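Long-range contact in 3'-5'-exonuclease (Saccharomyces cerevisiae, PDB 3E2V), which probably cuts double-stranded DNA endonucleolytically and trims it from the 3' end, as a metal-dependent nuclease of the TatD family: residues Tyr14-Phe26 against Arg297-Ile309. Sequence-based numbering, arbitrary orientation.
Sequences YYDIGLNLTDPMF and RLLLETDAPWCEI. With MG (magnesium ion), chain E.
Asp16 OD1 is gripped by two backbone amides, Thr302 N at 2.9 Å and Gly18 N, which reach it from opposite faces of the carboxylate. The second bond makes an Asx turn. Asp16 OD2 takes the hydroxyl of Thr302 on its syn lone pair, 2.6 Å from OG1. This seam closes the TatD TIM barrel, joining its first strand, 14-16, to its last, 298-300, where Ile17 N adds a weak bond to Leu300 O and water 1 links Tyr15 O to Leu300 N. With CG anti to the backbone N (chi1 -172°), the Asp16 carboxylate extends to the turn after strand 298-300; an asparagine in its place, its amide oxygen still facing the two backbone amides, would probably leave the Thr302 hydroxyl without its acceptor. Farther on, Asn20 N and ND2 both bond Ala304 O, and ND2 also meets Asp303 OD1 at 3.1 Å from above the carboxylate plane, a second-shell contact to the magnesium ligand. Asn20 OD1 bonds Thr58 and accepts from water 2 on the ion; His253 is the other protein ligand. Beyond cis-Pro305, the Met25 methyl CE lies 3.5 Å from Trp306 CH2, and water 3 bridges Trp306 NE1 to Asp23 OD1.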
loop_
_atom_site.group_PDB
_atom_site.type_symbol
_atom_site.label_atom_id
_atom_site.label_comp_id
_atom_site.label_asym_id
_atom_site.label_seq_id
_atom_site.Cartn_x
_atom_site.Cartn_y
_atom_site.Cartn_z
ATOM N N TYR A 14 7.658 -1.918 14.713
ATOM C CA TYR A 14 7.359 -2.048 13.268
ATOM C C TYR A 14 6.148 -1.219 12.870
ATOM O O TYR A 14 5.218 -1.029 13.655
ATOM C CB TYR A 14 7.083 -3.511 12.894
ATOM C CG TYR A 14 8.155 -4.495 13.295
ATOM C CD1 TYR A 14 9.374 -4.552 12.599
ATOM C CD2 TYR A 14 7.937 -5.406 14.323
ATOM C CE1 TYR A 14 10.359 -5.459 12.960
ATOM C CE2 TYR A 14 8.926 -6.340 14.694
ATOM C CZ TYR A 14 10.133 -6.350 14.016
ATOM O OH TYR A 14 11.094 -7.276 14.368
ATOM N N TYR A 15 6.170 -0.753 11.620
ATOM C CA TYR A 15 5.112 0.068 11.063
ATOM C C TYR A 15 4.797 -0.536 9.703
ATOM O O TYR A 15 5.543 -0.332 8.728
ATOM C CB TYR A 15 5.620 1.498 10.919
ATOM C CG TYR A 15 4.602 2.590 10.739
ATOM C CD1 TYR A 15 4.813 3.810 11.375
ATOM C CD2 TYR A 15 3.484 2.459 9.901
ATOM C CE1 TYR A 15 3.943 4.856 11.221
ATOM C CE2 TYR A 15 2.565 3.530 9.753
ATOM C CZ TYR A 15 2.841 4.728 10.425
ATOM O OH TYR A 15 2.016 5.825 10.343
ATOM N N ASP A 16 3.708 -1.314 9.645
ATOM C CA ASP A 16 3.359 -2.023 8.407
ATOM C C ASP A 16 2.665 -1.052 7.471
ATOM O O ASP A 16 1.540 -0.634 7.746
ATOM C CB ASP A 16 2.443 -3.209 8.736
ATOM C CG ASP A 16 2.179 -4.127 7.545
ATOM O OD1 ASP A 16 2.469 -3.761 6.375
ATOM O OD2 ASP A 16 1.659 -5.245 7.802
ATOM N N ILE A 17 3.328 -0.670 6.379
ATOM C CA ILE A 17 2.728 0.321 5.457
ATOM C C ILE A 17 1.762 -0.301 4.465
ATOM O O ILE A 17 1.171 0.422 3.666
ATOM C CB ILE A 17 3.791 1.173 4.700
ATOM C CG1 ILE A 17 4.549 0.346 3.660
ATOM C CG2 ILE A 17 4.748 1.798 5.712
ATOM C CD1 ILE A 17 5.232 1.182 2.567
ATOM N N GLY A 18 1.567 -1.621 4.559
ATOM C CA GLY A 18 0.753 -2.338 3.584
ATOM C C GLY A 18 -0.147 -3.378 4.202
ATOM O O GLY A 18 0.034 -4.582 3.985
ATOM N N LEU A 19 -1.132 -2.930 4.965
ATOM C CA LEU A 19 -2.050 -3.853 5.576
ATOM C C LEU A 19 -3.412 -3.804 4.866
ATOM O O LEU A 19 -4.121 -2.795 4.924
ATOM C CB LEU A 19 -2.181 -3.528 7.069
ATOM C CG LEU A 19 -3.196 -4.354 7.876
ATOM C CD1 LEU A 19 -2.961 -5.848 7.697
ATOM C CD2 LEU A 19 -3.100 -4.012 9.342
ATOM N N ASN A 20 -3.781 -4.887 4.182
ATOM C CA ASN A 20 -5.064 -4.885 3.463
ATOM C C ASN A 20 -6.171 -5.379 4.376
ATOM O O ASN A 20 -6.734 -6.460 4.174
ATOM C CB ASN A 20 -4.959 -5.772 2.229
ATOM C CG ASN A 20 -3.879 -5.317 1.291
ATOM O OD1 ASN A 20 -4.048 -4.339 0.560
ATOM N ND2 ASN A 20 -2.744 -6.045 1.294
ATOM N N LEU A 21 -6.452 -4.599 5.414
ATOM C CA LEU A 21 -7.332 -5.054 6.488
ATOM C C LEU A 21 -8.778 -5.266 6.071
ATOM O O LEU A 21 -9.495 -6.040 6.715
ATOM C CB LEU A 21 -7.237 -4.085 7.661
ATOM C CG LEU A 21 -7.747 -4.673 8.980
ATOM C CD1 LEU A 21 -6.882 -5.842 9.468
ATOM C CD2 LEU A 21 -7.821 -3.581 10.039
ATOM N N THR A 22 -9.208 -4.618 4.996
ATOM C CA THR A 22 -10.553 -4.877 4.477
ATOM C C THR A 22 -10.678 -6.183 3.693
ATOM O O THR A 22 -11.788 -6.520 3.257
ATOM C CB THR A 22 -11.032 -3.754 3.554
ATOM O OG1 THR A 22 -10.212 -3.720 2.370
ATOM C CG2 THR A 22 -10.984 -2.415 4.262
ATOM N N ASP A 23 -9.575 -6.908 3.473
ATOM C CA ASP A 23 -9.657 -8.104 2.657
ATOM C C ASP A 23 -10.630 -9.119 3.253
ATOM O O ASP A 23 -10.641 -9.307 4.465
ATOM C CB ASP A 23 -8.296 -8.749 2.482
ATOM C CG ASP A 23 -8.342 -9.822 1.433
ATOM O OD1 ASP A 23 -8.170 -9.495 0.248
ATOM O OD2 ASP A 23 -8.632 -10.973 1.791
ATOM N N PRO A 24 -11.475 -9.749 2.412
ATOM C CA PRO A 24 -12.411 -10.728 2.966
ATOM C C PRO A 24 -11.827 -11.838 3.838
ATOM O O PRO A 24 -12.518 -12.308 4.742
ATOM C CB PRO A 24 -13.103 -11.287 1.720
ATOM C CG PRO A 24 -13.093 -10.107 0.784
ATOM C CD PRO A 24 -11.700 -9.556 0.969
ATOM N N MET A 25 -10.570 -12.223 3.624
ATOM C CA MET A 25 -9.972 -13.289 4.452
ATOM C C MET A 25 -9.915 -12.885 5.938
ATOM O O MET A 25 -10.078 -13.718 6.833
ATOM C CB MET A 25 -8.564 -13.666 3.959
ATOM C CG MET A 25 -8.543 -14.475 2.674
ATOM S SD MET A 25 -6.865 -15.186 2.302
ATOM C CE MET A 25 -6.450 -14.169 0.921
ATOM N N PHE A 26 -9.704 -11.591 6.191
ATOM C CA PHE A 26 -9.669 -11.086 7.563
ATOM C C PHE A 26 -11.055 -11.020 8.203
ATOM O O PHE A 26 -11.201 -10.819 9.418
ATOM C CB PHE A 26 -8.962 -9.729 7.630
ATOM C CG PHE A 26 -7.503 -9.801 7.280
ATOM C CD1 PHE A 26 -6.712 -10.836 7.767
ATOM C CD2 PHE A 26 -6.911 -8.826 6.463
ATOM C CE1 PHE A 26 -5.348 -10.907 7.443
ATOM C CE2 PHE A 26 -5.557 -8.870 6.148
ATOM C CZ PHE A 26 -4.771 -9.917 6.637
ATOM N N ARG A 297 15.824 4.640 2.560
ATOM C CA ARG A 297 14.731 4.821 1.611
ATOM C C ARG A 297 13.867 3.576 1.473
ATOM O O ARG A 297 12.979 3.520 0.622
ATOM C CB ARG A 297 15.284 5.294 0.272
ATOM C CG ARG A 297 15.893 6.716 0.417
ATOM C CD ARG A 297 16.586 7.179 -0.812
ATOM N NE ARG A 297 15.600 7.501 -1.831
ATOM C CZ ARG A 297 15.890 7.876 -3.066
ATOM N NH1 ARG A 297 17.160 7.985 -3.480
ATOM N NH2 ARG A 297 14.901 8.129 -3.899
ATOM N N LEU A 298 14.107 2.607 2.351
ATOM C CA LEU A 298 13.417 1.314 2.336
ATOM C C LEU A 298 12.359 1.327 3.425
ATOM O O LEU A 298 12.649 1.662 4.579
ATOM C CB LEU A 298 14.449 0.206 2.618
ATOM C CG LEU A 298 14.022 -1.259 2.450
ATOM C CD1 LEU A 298 15.272 -2.038 2.041
ATOM C CD2 LEU A 298 13.390 -1.846 3.714
ATOM N N LEU A 299 11.129 0.954 3.064
ATOM C CA LEU A 299 10.051 0.815 4.044
ATOM C C LEU A 299 9.569 -0.619 4.068
ATOM O O LEU A 299 9.619 -1.305 3.051
ATOM C CB LEU A 299 8.880 1.743 3.702
ATOM C CG LEU A 299 9.278 3.206 3.493
ATOM C CD1 LEU A 299 8.045 3.997 3.109
ATOM C CD2 LEU A 299 9.954 3.818 4.736
ATOM N N LEU A 300 9.136 -1.084 5.240
ATOM C CA LEU A 300 8.726 -2.481 5.395
ATOM C C LEU A 300 7.209 -2.599 5.403
ATOM O O LEU A 300 6.494 -1.713 5.898
ATOM C CB LEU A 300 9.275 -3.032 6.717
ATOM C CG LEU A 300 10.794 -3.068 6.859
ATOM C CD1 LEU A 300 11.195 -3.458 8.292
ATOM C CD2 LEU A 300 11.323 -4.077 5.864
ATOM N N GLU A 301 6.721 -3.723 4.883
ATOM C CA GLU A 301 5.287 -3.991 4.798
ATOM C C GLU A 301 5.090 -5.472 4.664
ATOM O O GLU A 301 6.020 -6.198 4.273
ATOM C CB GLU A 301 4.635 -3.295 3.592
ATOM C CG GLU A 301 5.576 -3.099 2.412
ATOM C CD GLU A 301 4.834 -2.903 1.094
ATOM O OE1 GLU A 301 3.993 -3.757 0.755
ATOM O OE2 GLU A 301 5.114 -1.913 0.402
ATOM N N THR A 302 3.886 -5.931 5.005
ATOM C CA THR A 302 3.555 -7.347 4.802
ATOM C C THR A 302 2.723 -7.598 3.549
ATOM O O THR A 302 2.808 -8.672 2.937
ATOM C CB THR A 302 2.773 -7.980 5.986
ATOM O OG1 THR A 302 1.535 -7.275 6.198
ATOM C CG2 THR A 302 3.616 -8.038 7.256
ATOM N N ASP A 303 1.902 -6.619 3.153
ATOM C CA ASP A 303 0.854 -6.841 2.129
ATOM C C ASP A 303 -0.152 -7.898 2.580
ATOM O O ASP A 303 -0.876 -8.464 1.743
ATOM C CB ASP A 303 1.447 -7.176 0.745
ATOM C CG ASP A 303 0.535 -6.752 -0.383
ATOM O OD1 ASP A 303 -0.094 -5.669 -0.267
ATOM O OD2 ASP A 303 0.449 -7.495 -1.390
ATOM N N ALA A 304 -0.224 -8.132 3.894
ATOM C CA ALA A 304 -1.161 -9.150 4.411
ATOM C C ALA A 304 -2.576 -8.878 3.851
ATOM O O ALA A 304 -3.014 -7.720 3.777
ATOM C CB ALA A 304 -1.161 -9.132 5.895
ATOM N N PRO A 305 -3.307 -9.921 3.446
ATOM C CA PRO A 305 -3.042 -11.346 3.645
ATOM C C PRO A 305 -2.142 -12.009 2.608
ATOM O O PRO A 305 -1.975 -13.233 2.652
ATOM C CB PRO A 305 -4.440 -11.952 3.545
ATOM C CG PRO A 305 -5.076 -11.133 2.451
ATOM C CD PRO A 305 -4.583 -9.697 2.721
ATOM N N TRP A 306 -1.608 -11.227 1.674
ATOM C CA TRP A 306 -0.739 -11.720 0.604
ATOM C C TRP A 306 0.717 -11.750 1.040
ATOM O O TRP A 306 1.062 -11.309 2.144
ATOM C CB TRP A 306 -0.875 -10.794 -0.613
ATOM C CG TRP A 306 -2.310 -10.444 -0.890
ATOM C CD1 TRP A 306 -2.899 -9.208 -0.783
ATOM C CD2 TRP A 306 -3.339 -11.345 -1.294
ATOM N NE1 TRP A 306 -4.230 -9.291 -1.106
ATOM C CE2 TRP A 306 -4.531 -10.590 -1.423
ATOM C CE3 TRP A 306 -3.372 -12.722 -1.570
ATOM C CZ2 TRP A 306 -5.750 -11.169 -1.809
ATOM C CZ3 TRP A 306 -4.586 -13.298 -1.960
ATOM C CH2 TRP A 306 -5.755 -12.517 -2.075
ATOM N N CYS A 307 1.561 -12.318 0.178
ATOM C CA CYS A 307 3.018 -12.210 0.309
ATOM C C CYS A 307 3.629 -12.931 1.506
ATOM O O CYS A 307 4.656 -12.501 2.053
ATOM C CB CYS A 307 3.458 -10.745 0.248
ATOM S SG CYS A 307 3.009 -9.926 -1.319
ATOM N N GLU A 308 3.023 -14.060 1.882
ATOM C CA GLU A 308 3.641 -14.943 2.888
ATOM C C GLU A 308 5.045 -15.318 2.425
ATOM O O GLU A 308 5.247 -15.637 1.261
ATOM C CB GLU A 308 2.800 -16.209 3.062
ATOM C CG GLU A 308 3.279 -17.130 4.164
ATOM C CD GLU A 308 2.520 -18.454 4.214
ATOM O OE1 GLU A 308 1.669 -18.717 3.322
ATOM O OE2 GLU A 308 2.801 -19.258 5.139
ATOM N N ILE A 309 6.001 -15.260 3.340
ATOM C CA ILE A 309 7.351 -15.773 3.085
ATOM C C ILE A 309 7.310 -17.298 3.222
ATOM O O ILE A 309 7.007 -17.823 4.299
ATOM C CB ILE A 309 8.368 -15.132 4.028
ATOM C CG1 ILE A 309 8.555 -13.648 3.653
ATOM C CG2 ILE A 309 9.709 -15.849 3.960
ATOM C CD1 ILE A 309 9.193 -12.810 4.744
HETATM MG MG MG E . -0.639 -4.483 -2.099
HETATM O O HOH W 1 8.199 0.291 7.590
HETATM O O HOH W 2 -2.028 -3.394 -1.041
HETATM O O HOH W 3 -6.453 -7.548 -0.502
HETATM O O HOH W 4 -2.158 -5.846 -2.391
HETATM O O HOH W 5 0.448 -5.556 -3.406
HETATM O O HOH W 6 -1.235 -3.341 -4.331
#